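Local atomic coordinates of trans-isoprenyl diphosphate synthase (Caulobacter crescentus, PDB entry 3OYR), a protein that probably builds all-trans-octaprenyl diphosphate, the side-chain precursor of isoprenoid quinones, by adding isopentenyl diphosphate units to an allylic diphosphate. Residues B[185-188]-B[189-193]; B[227-230]-B[231-234]; B[337-340]-B[341-345]. All coordinates share one frame; numbering follows the deposited sequence.

Contact 1 of 3, residues B[185-188]-B[189-193]; sequences LEII and QAKTA. With DMA (dimethylallyl diphosphate), chain G.
The carbonyl of I188 takes two backbone donors, T192 N and A193 N, and this doubling marks a wider pi-type turn in helix 181-206 of the all-helical isoprenoid synthase fold. A193 N, an i to i+5 partner, lies 3.1 Å from I188 O in the carbonyl plane with a fairly straight N-H (163°), whereas T192 N comes from above that plane. One residue earlier the ordinary i to i+4 pattern holds: K191 N meets I187 O at 2.9 Å. The widened turn falls just where K191 and T192 face the substrate pocket.

K191 suits its place because a long, flexible cation can reach the allylic diphosphate from a helix backbone. Its CG sits between the backbone N and the carbonyl carbon (chi1 86°), passing alongside I187 O, and from there the chain runs extended. NZ has its firmer hydrogen bond with Q170 OE1 on helix 150-173, and makes a weak one of 3.4 Å to the ester oxygen O1 of dimethylallyl diphosphate in chain G. T192 turns OG1 to Q229 of helix 211-238, and its side chain also touches a second bound dimethylallyl diphosphate.

Farther out the contact becomes hydrocarbon packing. I187 and I188, branched and buried, send their CG2 methyls against the outer part of the lysine stem from the same general side: I187 leans on L169 and Q170, while I188 rests on Q229. Small A190 fits against V162, and A193 against L222 and L226. The methyl I187 CG2 lies 4.2 Å from K191 CD, and I188 CG2 lies 4.3 Å from K191 CE.

Contact 2 of 3, residues B[227-230]-B[231-234]; sequences AFQL and ADDA. With CA (calcium ion), chain F; DMA (dimethylallyl diphosphate), chain D; DMA (dimethylallyl diphosphate), chain G.
Q229 and D233 stand one turn apart on helix 211-238, and their flat ends slant across each other, amide and carboxylate planes 64° apart. The glutamine NE2 donates to D233 OD1 at 2.8 Å. The bond lies in the amide plane of Q229 but reaches the oxygen from above the carboxylate plane. A bend at chi2 (58°) turns the amide onward along the helix, bringing NE2 to D233 OD1. The same NE2 also makes a weak bond of 3.3 Å to O1A of dimethylallyl diphosphate G, while OE1 is fixed by T192. Glutamine suits this post because it gives and accepts at once. D233 is steadied on its other oxygen by Y184.

D232 lies three residues on from Q229, and its CG, anti to the backbone N (chi1 -174°), carries the carboxylate to the metal. OD1 binds the calcium ion at 2.3 Å; two oxygens of the same diphosphate, O1A and O2B, and three waters complete the six ligands found. OD2 forms a salt bridge with K246.

F228 turns its ring edge to the other dimethylallyl diphosphate, D, with CZ 3.3 Å from O2A near the ring plane; R343 makes a cation-pi contact with this ring. L230 packs instead on helices 181-206 and 302-320, and A231, being small, allows the close approach of helix 328-342, where A231 CB lies 3.2 Å from A340 O.

Pocket-facing acids with a hydrophobic back fit the second aspartate-rich region of trans-prenyl synthases, where a metal ion anchors the allylic diphosphate.

Contact 3 of 3, residues B[337-340]-B[341-345]; sequences ADFA and VSRRA
V341 and S342 both donate to D338 O in the last turn of helix 328-342, the C-terminal helix of this all-helical synthase. The bond from V341 N is weak and bent at 3.2 Å, whereas S342 N makes the proper i to i+4 bond at 2.9 Å. V341 is a compact, beta-branched residue for a buried face: its methyls pack on A310 and A314 of helix 302-320 and on A227 of helix 211-238.

S342 lies nearer the surface. Its small hydroxyl can stay close to the helix and find a backbone partner, S21 O from the N-terminal region.

With R343 the chain leaves helical geometry, although R343 N still bonds F339 O at 2.9 Å and completes the final turn. Its side chain carries most of the contact. CB lies over one face of the F339 ring, a CH-pi approach 3.8 Å from the centroid and 18° off the normal, displaced toward the rim. F339 offers that face because its CG is anti to the backbone N (chi1 -179°), which swings the ring forward along the chain; the ring also touches V24. From CG to NE the arginine is extended, and NE donates to A340 O at 3.0 Å, with the oxygen in the guanidinium plane. The planes of the F339 ring and the R343 guanidinium are 46° apart. NH1 bonds F228 O. Arginine suits the place because its several N-H groups can bond A340 O, F228 O and the terminal carboxylate at once.

R344 turns outward toward L235 and T243. A345 ends the chain, and its OXT forms a salt bridge with K66. From within the tail, R343 NH2 hydrogen-bonds A345 O at 2.9 Å and forms a salt bridge with A345 OXT at 3.3 Å.

Contacts 1 and 2 lie on successive helices, 181-206 and 211-238, and share one dimethylallyl diphosphate (chain G); contact 3 closes the C-terminal helix 328-342. Contact 2 is wholly buried, whereas contacts 1 and 3 are buried on some faces and exposed on others. T192 OG1 and Q229 OE1, 2.6 Å apart, probably hydrogen-bond and tie contact 1 to contact 2; R343 NH1 and F228 O, 2.9 Å apart, do the same between contacts 2 and 3. Contacts 1 and 3 do not touch. Their chemistry follows their place: a lysine reaches the diphosphate in contact 1, aspartate and metal act in contact 2, and an arginine pins the terminal carboxylate in contact 3.

Contact 1 of 3, residues B[185-188]-B[189-193]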
ATOM      1  N   LEU B 185       5.545   9.802  20.960  1.00 31.75           N
ATOM      2  CA  LEU B 185       5.170   8.445  21.350  1.00 36.32           C
ATOM      3  C   LEU B 185       3.927   7.931  20.635  1.00 33.54           C
ATOM      4  O   LEU B 185       3.765   6.731  20.460  1.00 36.73           O
ATOM      5  CB  LEU B 185       4.951   8.344  22.859  1.00 35.60           C
ATOM      6  CG  LEU B 185       6.160   8.448  23.798  1.00 40.12           C
ATOM      7  CD1 LEU B 185       5.663   8.412  25.252  1.00 36.22           C
ATOM      8  CD2 LEU B 185       7.194   7.362  23.543  1.00 34.55           C
ATOM      9  N   GLU B 186       3.034   8.844  20.286  1.00 33.72           N
ATOM     10  CA  GLU B 186       1.863   8.526  19.490  1.00 34.86           C
ATOM     11  C   GLU B 186       2.299   8.134  18.078  1.00 36.09           C
ATOM     12  O   GLU B 186       1.826   7.156  17.551  1.00 23.76           O
ATOM     13  CB  GLU B 186       0.915   9.725  19.461  1.00 36.82           C
ATOM     14  CG  GLU B 186      -0.404   9.483  18.754  1.00 50.87           C
ATOM     15  CD  GLU B 186      -1.270  10.741  18.639  1.00 63.53           C
ATOM     16  OE1 GLU B 186      -2.300  10.670  17.930  1.00 64.59           O
ATOM     17  OE2 GLU B 186      -0.932  11.791  19.247  1.00 58.92           O
ATOM     18  N   ILE B 187       3.226   8.892  17.489  1.00 25.21           N
ATOM     19  CA  ILE B 187       3.793   8.582  16.194  1.00 26.94           C
ATOM     20  C   ILE B 187       4.497   7.229  16.154  1.00 30.83           C
ATOM     21  O   ILE B 187       4.202   6.411  15.268  1.00 32.83           O
ATOM     22  CB  ILE B 187       4.805   9.682  15.788  1.00 28.04           C
ATOM     23  CG1 ILE B 187       4.056  10.986  15.479  1.00 29.75           C
ATOM     24  CG2 ILE B 187       5.778   9.198  14.687  1.00 26.25           C
ATOM     25  CD1 ILE B 187       4.989  12.222  15.300  1.00 27.88           C
ATOM     26  N   ILE B 188       5.412   6.976  17.097  1.00 25.68           N
ATOM     27  CA  ILE B 188       6.140   5.703  17.065  1.00 25.38           C
ATOM     28  C   ILE B 188       5.215   4.526  17.378  1.00 28.98           C
ATOM     29  O   ILE B 188       5.404   3.441  16.855  1.00 27.44           O
ATOM     30  CB  ILE B 188       7.451   5.692  17.904  1.00 26.23           C
ATOM     31  CG1 ILE B 188       7.190   5.882  19.414  1.00 19.61           C
ATOM     32  CG2 ILE B 188       8.383   6.780  17.378  1.00 24.93           C
ATOM     33  CD1 ILE B 188       8.354   5.427  20.332  1.00 24.72           C
ATOM     34  N   GLN B 189       4.178   4.751  18.178  1.00 24.70           N
ATOM     35  CA  GLN B 189       3.254   3.641  18.436  1.00 24.67           C
ATOM     36  C   GLN B 189       2.538   3.215  17.141  1.00 23.07           C
ATOM     37  O   GLN B 189       2.394   2.016  16.856  1.00 30.66           O
ATOM     38  CB  GLN B 189       2.274   3.953  19.562  1.00 23.98           C
ATOM     39  CG  GLN B 189       1.367   2.748  19.881  1.00 24.91           C
ATOM     40  CD  GLN B 189       0.444   2.971  21.053  1.00 38.54           C
ATOM     41  OE1 GLN B 189       0.878   3.310  22.152  1.00 35.11           O
ATOM     42  NE2 GLN B 189      -0.842   2.720  20.838  1.00 43.54           N
ATOM     43  N   ALA B 190       2.137   4.206  16.356  1.00 29.70           N
ATOM     44  CA  ALA B 190       1.370   3.984  15.143  1.00 29.94           C
ATOM     45  C   ALA B 190       2.246   3.463  14.014  1.00 32.46           C
ATOM     46  O   ALA B 190       1.923   2.457  13.397  1.00 28.66           O
ATOM     47  CB  ALA B 190       0.648   5.269  14.722  1.00 24.50           C
ATOM     48  N   LYS B 191       3.366   4.135  13.766  1.00 29.07           N
ATOM     49  CA  LYS B 191       4.160   3.837  12.598  1.00 32.34           C
ATOM     50  C   LYS B 191       5.028   2.593  12.770  1.00 35.14           C
ATOM     51  O   LYS B 191       5.403   1.985  11.773  1.00 32.55           O
ATOM     52  CB  LYS B 191       5.016   5.037  12.206  1.00 28.24           C
ATOM     53  CG  LYS B 191       6.346   5.097  12.932  1.00 32.80           C
ATOM     54  CD  LYS B 191       7.283   6.076  12.263  1.00 32.70           C
ATOM     55  CE  LYS B 191       8.522   6.260  13.129  1.00 39.96           C
ATOM     56  NZ  LYS B 191       9.505   7.178  12.460  1.00 34.85           N
ATOM     57  N   THR B 192       5.338   2.216  14.015  1.00 32.66           N
ATOM     58  CA  THR B 192       6.248   1.090  14.245  1.00 31.84           C
ATOM     59  C   THR B 192       5.703   0.027  15.175  1.00 32.24           C
ATOM     60  O   THR B 192       5.754  -1.156  14.854  1.00 31.03           O
ATOM     61  CB  THR B 192       7.622   1.566  14.742  1.00 33.15           C
ATOM     62  OG1 THR B 192       8.201   2.443  13.757  1.00 40.82           O
ATOM     63  CG2 THR B 192       8.561   0.376  14.987  1.00 36.67           C
ATOM     64  N   ALA B 193       5.183   0.432  16.330  1.00 27.30           N
ATOM     65  CA  ALA B 193       4.806  -0.558  17.339  1.00 26.12           C
ATOM     66  C   ALA B 193       3.568  -1.386  16.948  1.00 26.91           C
ATOM     67  O   ALA B 193       3.465  -2.556  17.312  1.00 26.33           O
ATOM     68  CB  ALA B 193       4.630   0.101  18.702  1.00 23.99           C
TER
HETATM   69  C1  DMA G 339       9.650   4.302  10.290  1.00 47.45           C
HETATM   70  O1  DMA G 339      10.849   4.412  11.047  1.00 40.17           O
HETATM   71  C2  DMA G 339       9.791   3.455   9.064  1.00 55.47           C
HETATM   72  C3  DMA G 339       8.854   2.580   8.681  1.00 44.33           C
HETATM   73  C4  DMA G 339       7.574   2.350   9.421  1.00 45.48           C
HETATM   74  C5  DMA G 339       9.120   1.799   7.437  1.00 32.94           C
HETATM   75  PA  DMA G 339      12.244   5.081  10.534  1.00 32.43           P
HETATM   76  O1A DMA G 339      12.939   5.468  11.804  1.00 32.48           O
HETATM   77  O2A DMA G 339      12.042   6.090   9.435  1.00 42.31           O
HETATM   78  O3A DMA G 339      12.936   3.744   9.945  1.00 35.46           O
HETATM   79  PB  DMA G 339      14.341   3.658   9.150  1.00 37.98           P
HETATM   80  O1B DMA G 339      14.433   2.158   9.059  1.00 33.11           O
HETATM   81  O2B DMA G 339      15.358   4.333  10.041  1.00 37.21           O
HETATM   82  O3B DMA G 339      14.171   4.398   7.843  1.00 33.63           O

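Contact 2 of 3, residues B[227-230]-B[231-234]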
ATOM      1  N   ALA B 227       9.846  -0.095  22.427  1.00 27.49           N
ATOM      2  CA  ALA B 227      11.266  -0.294  22.776  1.00 25.52           C
ATOM      3  C   ALA B 227      12.114  -0.295  21.518  1.00 28.66           C
ATOM      4  O   ALA B 227      13.128   0.430  21.435  1.00 34.76           O
ATOM      5  CB  ALA B 227      11.453  -1.632  23.554  1.00 23.60           C
ATOM      6  N   PHE B 228      11.661  -1.074  20.529  1.00 31.61           N
ATOM      7  CA  PHE B 228      12.359  -1.254  19.262  1.00 30.15           C
ATOM      8  C   PHE B 228      12.606   0.082  18.580  1.00 27.95           C
ATOM      9  O   PHE B 228      13.735   0.378  18.176  1.00 30.02           O
ATOM     10  CB  PHE B 228      11.560  -2.197  18.330  1.00 38.63           C
ATOM     11  CG  PHE B 228      12.302  -2.588  17.076  1.00 36.45           C
ATOM     12  CD1 PHE B 228      13.192  -3.666  17.088  1.00 28.61           C
ATOM     13  CD2 PHE B 228      12.119  -1.874  15.879  1.00 32.28           C
ATOM     14  CE1 PHE B 228      13.902  -4.018  15.922  1.00 36.13           C
ATOM     15  CE2 PHE B 228      12.815  -2.235  14.700  1.00 25.80           C
ATOM     16  CZ  PHE B 228      13.709  -3.297  14.725  1.00 30.55           C
ATOM     17  N   GLN B 229      11.552   0.891  18.465  1.00 27.16           N
ATOM     18  CA  GLN B 229      11.650   2.162  17.754  1.00 29.31           C
ATOM     19  C   GLN B 229      12.484   3.208  18.504  1.00 31.11           C
ATOM     20  O   GLN B 229      13.261   3.954  17.886  1.00 32.49           O
ATOM     21  CB  GLN B 229      10.266   2.701  17.443  1.00 30.88           C
ATOM     22  CG  GLN B 229      10.297   3.904  16.524  1.00 25.07           C
ATOM     23  CD  GLN B 229      10.985   3.624  15.195  1.00 38.74           C
ATOM     24  OE1 GLN B 229      10.721   2.621  14.543  1.00 39.33           O
ATOM     25  NE2 GLN B 229      11.870   4.512  14.796  1.00 29.65           N
ATOM     26  N   LEU B 230      12.320   3.266  19.824  1.00 30.85           N
ATOM     27  CA  LEU B 230      13.188   4.095  20.683  1.00 32.40           C
ATOM     28  C   LEU B 230      14.666   3.752  20.487  1.00 33.65           C
ATOM     29  O   LEU B 230      15.482   4.653  20.294  1.00 29.30           O
ATOM     30  CB  LEU B 230      12.798   3.962  22.154  1.00 31.95           C
ATOM     31  CG  LEU B 230      11.479   4.669  22.484  1.00 31.65           C
ATOM     32  CD1 LEU B 230      10.963   4.209  23.809  1.00 23.35           C
ATOM     33  CD2 LEU B 230      11.668   6.141  22.501  1.00 28.05           C
ATOM     34  N   ALA B 231      14.999   2.456  20.502  1.00 30.32           N
ATOM     35  CA  ALA B 231      16.369   2.016  20.213  1.00 35.47           C
ATOM     36  C   ALA B 231      16.791   2.383  18.794  1.00 34.01           C
ATOM     37  O   ALA B 231      17.916   2.819  18.595  1.00 30.37           O
ATOM     38  CB  ALA B 231      16.542   0.525  20.454  1.00 27.75           C
ATOM     39  N   ASP B 232      15.888   2.233  17.824  1.00 30.72           N
ATOM     40  CA  ASP B 232      16.170   2.634  16.446  1.00 29.82           C
ATOM     41  C   ASP B 232      16.466   4.123  16.335  1.00 32.49           C
ATOM     42  O   ASP B 232      17.400   4.528  15.632  1.00 35.52           O
ATOM     43  CB  ASP B 232      15.014   2.278  15.504  1.00 30.07           C
ATOM     44  CG  ASP B 232      15.349   2.559  14.060  1.00 39.26           C
ATOM     45  OD1 ASP B 232      14.985   3.661  13.555  1.00 33.59           O
ATOM     46  OD2 ASP B 232      16.024   1.703  13.442  1.00 37.71           O
ATOM     47  N   ASP B 233      15.668   4.939  17.024  1.00 34.41           N
ATOM     48  CA  ASP B 233      15.884   6.379  17.051  1.00 34.57           C
ATOM     49  C   ASP B 233      17.228   6.757  17.697  1.00 38.05           C
ATOM     50  O   ASP B 233      17.924   7.640  17.196  1.00 36.81           O
ATOM     51  CB  ASP B 233      14.703   7.092  17.719  1.00 31.09           C
ATOM     52  CG  ASP B 233      13.450   7.112  16.827  1.00 42.12           C
ATOM     53  OD1 ASP B 233      13.510   6.677  15.653  1.00 38.15           O
ATOM     54  OD2 ASP B 233      12.395   7.571  17.296  1.00 47.70           O
ATOM     55  N   ALA B 234      17.597   6.074  18.781  1.00 36.45           N
ATOM     56  CA  ALA B 234      18.905   6.265  19.412  1.00 37.62           C
ATOM     57  C   ALA B 234      20.047   5.816  18.503  1.00 42.75           C
ATOM     58  O   ALA B 234      21.065   6.501  18.412  1.00 37.23           O
ATOM     59  CB  ALA B 234      18.985   5.535  20.758  1.00 33.63           C
TER
HETATM   60 CA    CA F 338      15.314   5.291  12.023  1.00 39.99          CA
HETATM   61  C1  DMA D 336      13.170  -0.835   9.885  1.00 34.07           C
HETATM   62  O1  DMA D 336      12.883  -2.116  10.463  1.00 31.76           O
HETATM   63  C2  DMA D 336      11.851  -0.239  10.228  1.00 40.81           C
HETATM   64  C3  DMA D 336      11.657   0.466  11.346  1.00 44.64           C
HETATM   65  C4  DMA D 336      12.774   0.834  12.287  1.00 35.88           C
HETATM   66  C5  DMA D 336      10.257   0.919  11.619  1.00 37.87           C
HETATM   67  PA  DMA D 336      13.951  -3.221  10.924  1.00 35.52           P
HETATM   68  O1A DMA D 336      13.258  -4.420  11.540  1.00 24.76           O
HETATM   69  O2A DMA D 336      14.987  -2.546  11.780  1.00 32.14           O
HETATM   70  O3A DMA D 336      14.543  -3.542   9.449  1.00 29.24           O
HETATM   71  PB  DMA D 336      14.997  -4.962   8.802  1.00 31.19           P
HETATM   72  O1B DMA D 336      13.720  -5.646   8.353  1.00 35.06           O
HETATM   73  O2B DMA D 336      15.800  -4.381   7.658  1.00 34.15           O
HETATM   74  O3B DMA D 336      15.776  -5.750   9.820  1.00 33.39           O
HETATM   75  C1  DMA G 339       9.650   4.302  10.290  1.00 47.45           C
HETATM   76  O1  DMA G 339      10.849   4.412  11.047  1.00 40.17           O
HETATM   77  C2  DMA G 339       9.791   3.455   9.064  1.00 55.47           C
HETATM   78  C3  DMA G 339       8.854   2.580   8.681  1.00 44.33           C
HETATM   79  C4  DMA G 339       7.574   2.350   9.421  1.00 45.48           C
HETATM   80  C5  DMA G 339       9.120   1.799   7.437  1.00 32.94           C
HETATM   81  PA  DMA G 339      12.244   5.081  10.534  1.00 32.43           P
HETATM   82  O1A DMA G 339      12.939   5.468  11.804  1.00 32.48           O
HETATM   83  O2A DMA G 339      12.042   6.090   9.435  1.00 42.31           O
HETATM   84  O3A DMA G 339      12.936   3.744   9.945  1.00 35.46           O
HETATM   85  PB  DMA G 339      14.341   3.658   9.150  1.00 37.98           P
HETATM   86  O1B DMA G 339      14.433   2.158   9.059  1.00 33.11           O
HETATM   87  O2B DMA G 339      15.358   4.333  10.041  1.00 37.21           O
HETATM   88  O3B DMA G 339      14.171   4.398   7.843  1.00 33.63           O
HETATM   89  O   HOH W   1      17.650   4.941  12.373  1.00 35.39           O
HETATM   90  O   HOH W   2      15.141   6.859  13.754  1.00 40.34           O
HETATM   91  O   HOH W   3      16.032   7.059  10.548  1.00 35.07           O

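Contact 3 of 3, residues B[337-340]-B[341-345]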
ATOM      1  N   ALA B 337      12.971  -9.143  23.636  1.00 33.12           N
ATOM      2  CA  ALA B 337      12.651  -7.867  24.287  1.00 32.70           C
ATOM      3  C   ALA B 337      13.907  -7.105  24.733  1.00 35.59           C
ATOM      4  O   ALA B 337      14.019  -5.906  24.495  1.00 38.66           O
ATOM      5  CB  ALA B 337      11.685  -8.097  25.464  1.00 32.26           C
ATOM      6  N   ASP B 338      14.855  -7.817  25.344  1.00 28.53           N
ATOM      7  CA  ASP B 338      16.146  -7.241  25.728  1.00 28.36           C
ATOM      8  C   ASP B 338      16.982  -6.891  24.523  1.00 27.33           C
ATOM      9  O   ASP B 338      17.688  -5.862  24.502  1.00 28.54           O
ATOM     10  CB  ASP B 338      16.901  -8.212  26.659  1.00 28.37           C
ATOM     11  CG  ASP B 338      16.259  -8.305  28.041  1.00 37.98           C
ATOM     12  OD1 ASP B 338      15.549  -7.348  28.439  1.00 41.03           O
ATOM     13  OD2 ASP B 338      16.439  -9.329  28.721  1.00 41.43           O
ATOM     14  N   PHE B 339      16.900  -7.751  23.502  1.00 31.97           N
ATOM     15  CA  PHE B 339      17.618  -7.527  22.263  1.00 31.21           C
ATOM     16  C   PHE B 339      17.147  -6.263  21.547  1.00 34.29           C
ATOM     17  O   PHE B 339      17.963  -5.516  21.003  1.00 32.39           O
ATOM     18  CB  PHE B 339      17.525  -8.737  21.326  1.00 31.71           C
ATOM     19  CG  PHE B 339      18.277  -8.552  20.042  1.00 36.74           C
ATOM     20  CD1 PHE B 339      19.662  -8.674  20.013  1.00 46.90           C
ATOM     21  CD2 PHE B 339      17.610  -8.230  18.867  1.00 43.51           C
ATOM     22  CE1 PHE B 339      20.369  -8.506  18.825  1.00 42.82           C
ATOM     23  CE2 PHE B 339      18.312  -8.048  17.673  1.00 43.48           C
ATOM     24  CZ  PHE B 339      19.686  -8.197  17.653  1.00 39.27           C
ATOM     25  N   ALA B 340      15.833  -6.028  21.546  1.00 29.62           N
ATOM     26  CA  ALA B 340      15.278  -4.794  20.977  1.00 33.02           C
ATOM     27  C   ALA B 340      15.986  -3.532  21.492  1.00 33.23           C
ATOM     28  O   ALA B 340      16.259  -2.622  20.719  1.00 33.70           O
ATOM     29  CB  ALA B 340      13.777  -4.715  21.209  1.00 34.34           C
ATOM     30  N   VAL B 341      16.311  -3.508  22.786  1.00 33.84           N
ATOM     31  CA  VAL B 341      17.007  -2.386  23.418  1.00 31.88           C
ATOM     32  C   VAL B 341      18.533  -2.452  23.227  1.00 36.40           C
ATOM     33  O   VAL B 341      19.169  -1.429  22.957  1.00 34.39           O
ATOM     34  CB  VAL B 341      16.665  -2.306  24.929  1.00 37.75           C
ATOM     35  CG1 VAL B 341      17.311  -1.104  25.582  1.00 37.12           C
ATOM     36  CG2 VAL B 341      15.147  -2.248  25.120  1.00 33.81           C
ATOM     37  N   SER B 342      19.117  -3.644  23.341  1.00 31.86           N
ATOM     38  CA  SER B 342      20.598  -3.772  23.321  1.00 41.94           C
ATOM     39  C   SER B 342      21.269  -3.771  21.936  1.00 45.08           C
ATOM     40  O   SER B 342      22.450  -3.404  21.824  1.00 43.89           O
ATOM     41  CB  SER B 342      21.061  -4.993  24.126  1.00 41.55           C
ATOM     42  OG  SER B 342      20.687  -6.205  23.503  1.00 44.28           O
ATOM     43  N   ARG B 343      20.519  -4.158  20.897  1.00 37.34           N
ATOM     44  CA  ARG B 343      21.045  -4.307  19.521  1.00 39.20           C
ATOM     45  C   ARG B 343      21.802  -3.103  18.951  1.00 36.63           C
ATOM     46  O   ARG B 343      21.582  -1.953  19.348  1.00 36.74           O
ATOM     47  CB  ARG B 343      19.907  -4.670  18.551  1.00 35.34           C
ATOM     48  CG  ARG B 343      18.910  -3.557  18.369  1.00 34.23           C
ATOM     49  CD  ARG B 343      17.506  -4.013  17.933  1.00 28.48           C
ATOM     50  NE  ARG B 343      16.642  -2.832  17.793  1.00 27.83           N
ATOM     51  CZ  ARG B 343      16.535  -2.117  16.678  1.00 29.82           C
ATOM     52  NH1 ARG B 343      15.741  -1.050  16.631  1.00 27.20           N
ATOM     53  NH2 ARG B 343      17.198  -2.492  15.592  1.00 25.24           N
ATOM     54  N   ARG B 344      22.681  -3.398  17.999  1.00 40.07           N
ATOM     55  CA  ARG B 344      23.464  -2.393  17.284  1.00 38.95           C
ATOM     56  C   ARG B 344      22.949  -2.180  15.865  1.00 40.99           C
ATOM     57  O   ARG B 344      23.411  -1.280  15.166  1.00 42.10           O
ATOM     58  CB  ARG B 344      24.952  -2.802  17.247  1.00 41.65           C
ATOM     59  CG  ARG B 344      25.615  -2.992  18.630  1.00 37.94           C
ATOM     60  CD  ARG B 344      25.362  -1.799  19.541  1.00 40.26           C
ATOM     61  NE  ARG B 344      25.848  -0.548  18.946  1.00 57.16           N
ATOM     62  CZ  ARG B 344      25.435   0.672  19.283  1.00 55.11           C
ATOM     63  NH1 ARG B 344      24.509   0.844  20.226  1.00 52.45           N
ATOM     64  NH2 ARG B 344      25.952   1.729  18.670  1.00 61.78           N
ATOM     65  N   ALA B 345      21.995  -3.016  15.448  1.00 38.97           N
ATOM     66  CA  ALA B 345      21.399  -2.930  14.111  1.00 40.56           C
ATOM     67  C   ALA B 345      19.970  -3.476  14.075  1.00 43.51           C
ATOM     68  O   ALA B 345      19.521  -4.153  15.012  1.00 38.61           O
ATOM     69  CB  ALA B 345      22.244  -3.673  13.112  1.00 33.41           C
ATOM     70  OXT ALA B 345      19.252  -3.258  13.086  1.00 39.77           O
TER